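Local coordinates for protein galactitol 1-phosphate 5-dehydrogenase (Escherichia coli, PDB 4UEJ) that oxidises galactitol 1-phosphate to D-tagatose 6-phosphate with NAD(+), as a zinc-containing dehydrogenase of the alcohol dehydrogenase family, at residues T189-S194 against Q208-S213. Numbering follows the deposited sequence.
Sequences TAIDIS and QTFNSS
Strands 189-192 and 208-211 run parallel, their axes 4.7 Å apart at the closest and 17° from each other, and F210 sits between A190 and D192, its N donating to A190 O (2.9 Å) and its O accepting from D192 N (3.1 Å). A190 N to Q208 O and S212 N to D192 O extend the pairing. On the face of T189, I191 and F210, T189 CG2 lies over the phenyl ring in a CH-pi contact, 4.2 Å from its centroid, while I191 CD1 meets the ring edge at CD2 (3.9 Å). OG1 of T189, anti to the carbonyl carbon and beside the backbone N (chi1 -68°), meets the amide of Q208, whose NE2 donates to it in plane at 3.1 Å. At the end of strand 208-211, N211 OD1 accepts from S213 N (2.9 Å) in an Asx turn; an alanine here would probably leave that NH without its acceptor and the turn freer to move. D192 OD2 builds a second Asx turn with S194 N, and its OD1 accepts from A169 N, beside the glycine-rich turn. Strand 208-211 is the outermost of the parallel Rossmann-type sheet, with 187-192 between it and 163-167; crossover helix 196-203 packs on A190 and T209, and helix 217-223 lies against F210.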
loop_
_atom_site.group_PDB
_atom_site.type_symbol
_atom_site.label_atom_id
_atom_site.label_comp_id
_atom_site.label_asym_id
_atom_site.label_seq_id
_atom_site.Cartn_x
_atom_site.Cartn_y
_atom_site.Cartn_z
ATOM N N THR A 189 -16.060 7.466 10.423
ATOM C CA THR A 189 -15.663 7.090 11.772
ATOM C C THR A 189 -14.405 7.869 12.120
ATOM O O THR A 189 -13.521 7.986 11.280
ATOM C CB THR A 189 -15.386 5.577 11.867
ATOM O OG1 THR A 189 -16.618 4.862 11.698
ATOM C CG2 THR A 189 -14.760 5.217 13.207
ATOM N N ALA A 190 -14.310 8.399 13.334
ATOM C CA ALA A 190 -13.096 9.117 13.711
ATOM C C ALA A 190 -12.390 8.417 14.867
ATOM O O ALA A 190 -13.030 7.976 15.799
ATOM C CB ALA A 190 -13.422 10.568 14.083
ATOM N N ILE A 191 -11.065 8.325 14.792
ATOM C CA ILE A 191 -10.280 7.648 15.812
ATOM C C ILE A 191 -9.161 8.546 16.316
ATOM O O ILE A 191 -8.447 9.137 15.522
ATOM C CB ILE A 191 -9.678 6.330 15.266
ATOM C CG1 ILE A 191 -10.780 5.441 14.677
ATOM C CG2 ILE A 191 -8.894 5.622 16.358
ATOM C CD1 ILE A 191 -10.276 4.083 14.134
ATOM N N ASP A 192 -9.011 8.659 17.638
ATOM C CA ASP A 192 -7.969 9.514 18.207
ATOM C C ASP A 192 -7.593 9.078 19.619
ATOM O O ASP A 192 -8.387 8.427 20.298
ATOM C CB ASP A 192 -8.419 10.979 18.225
ATOM C CG ASP A 192 -7.253 11.942 18.376
ATOM O OD1 ASP A 192 -6.410 12.005 17.461
ATOM O OD2 ASP A 192 -7.174 12.640 19.408
ATOM N N ILE A 193 -6.382 9.435 20.047
ATOM C CA ILE A 193 -5.891 9.070 21.381
ATOM C C ILE A 193 -6.586 9.843 22.500
ATOM O O ILE A 193 -6.623 9.381 23.640
ATOM C CB ILE A 193 -4.362 9.291 21.520
ATOM C CG1 ILE A 193 -4.032 10.781 21.642
ATOM C CG2 ILE A 193 -3.609 8.652 20.357
ATOM C CD1 ILE A 193 -2.640 11.060 22.159
ATOM N N SER A 194 -7.123 11.019 22.184
ATOM C CA SER A 194 -7.862 11.818 23.159
ATOM C C SER A 194 -9.339 11.845 22.795
ATOM O O SER A 194 -9.708 11.467 21.689
ATOM C CB SER A 194 -7.314 13.245 23.235
ATOM O OG SER A 194 -6.032 13.271 23.835
ATOM N N GLN A 208 -19.601 7.782 14.434
ATOM C CA GLN A 208 -19.039 7.205 15.648
ATOM C C GLN A 208 -17.559 7.534 15.789
ATOM O O GLN A 208 -16.895 7.872 14.805
ATOM C CB GLN A 208 -19.229 5.699 15.654
ATOM C CG GLN A 208 -18.412 5.011 14.588
ATOM C CD GLN A 208 -18.795 3.561 14.426
ATOM O OE1 GLN A 208 -19.496 2.991 15.274
ATOM N NE2 GLN A 208 -18.351 2.954 13.332
ATOM N N THR A 209 -17.070 7.440 17.023
ATOM C CA THR A 209 -15.683 7.727 17.360
ATOM C C THR A 209 -15.111 6.651 18.281
ATOM O O THR A 209 -15.801 6.141 19.166
ATOM C CB THR A 209 -15.527 9.094 18.057
ATOM O OG1 THR A 209 -16.317 9.127 19.255
ATOM C CG2 THR A 209 -15.972 10.226 17.138
ATOM N N PHE A 210 -13.849 6.303 18.060
ATOM C CA PHE A 210 -13.129 5.391 18.935
ATOM C C PHE A 210 -11.954 6.111 19.590
ATOM O O PHE A 210 -11.117 6.708 18.903
ATOM C CB PHE A 210 -12.602 4.175 18.156
ATOM C CG PHE A 210 -13.653 3.442 17.363
ATOM C CD1 PHE A 210 -14.960 3.345 17.821
ATOM C CD2 PHE A 210 -13.320 2.816 16.171
ATOM C CE1 PHE A 210 -15.920 2.655 17.090
ATOM C CE2 PHE A 210 -14.271 2.124 15.434
ATOM C CZ PHE A 210 -15.573 2.042 15.899
ATOM N N ASN A 211 -11.896 6.047 20.910
ATOM C CA ASN A 211 -10.747 6.519 21.666
ATOM C C ASN A 211 -9.708 5.413 21.737
ATOM O O ASN A 211 -9.917 4.419 22.424
ATOM C CB ASN A 211 -11.175 6.938 23.072
ATOM C CG ASN A 211 -10.069 7.629 23.844
ATOM O OD1 ASN A 211 -8.916 7.203 23.828
ATOM N ND2 ASN A 211 -10.422 8.708 24.535
ATOM N N SER A 212 -8.589 5.576 21.041
ATOM C CA SER A 212 -7.656 4.459 20.901
ATOM C C SER A 212 -6.843 4.216 22.173
ATOM O O SER A 212 -6.105 3.235 22.270
ATOM C CB SER A 212 -6.726 4.691 19.714
ATOM O OG SER A 212 -5.906 5.822 19.919
ATOM N N SER A 213 -6.986 5.101 23.149
ATOM C CA SER A 213 -6.339 4.897 24.437
ATOM C C SER A 213 -7.249 4.079 25.350
ATOM O O SER A 213 -6.853 3.668 26.441
ATOM C CB SER A 213 -5.987 6.240 25.085
ATOM O OG SER A 213 -7.147 6.914 25.543
#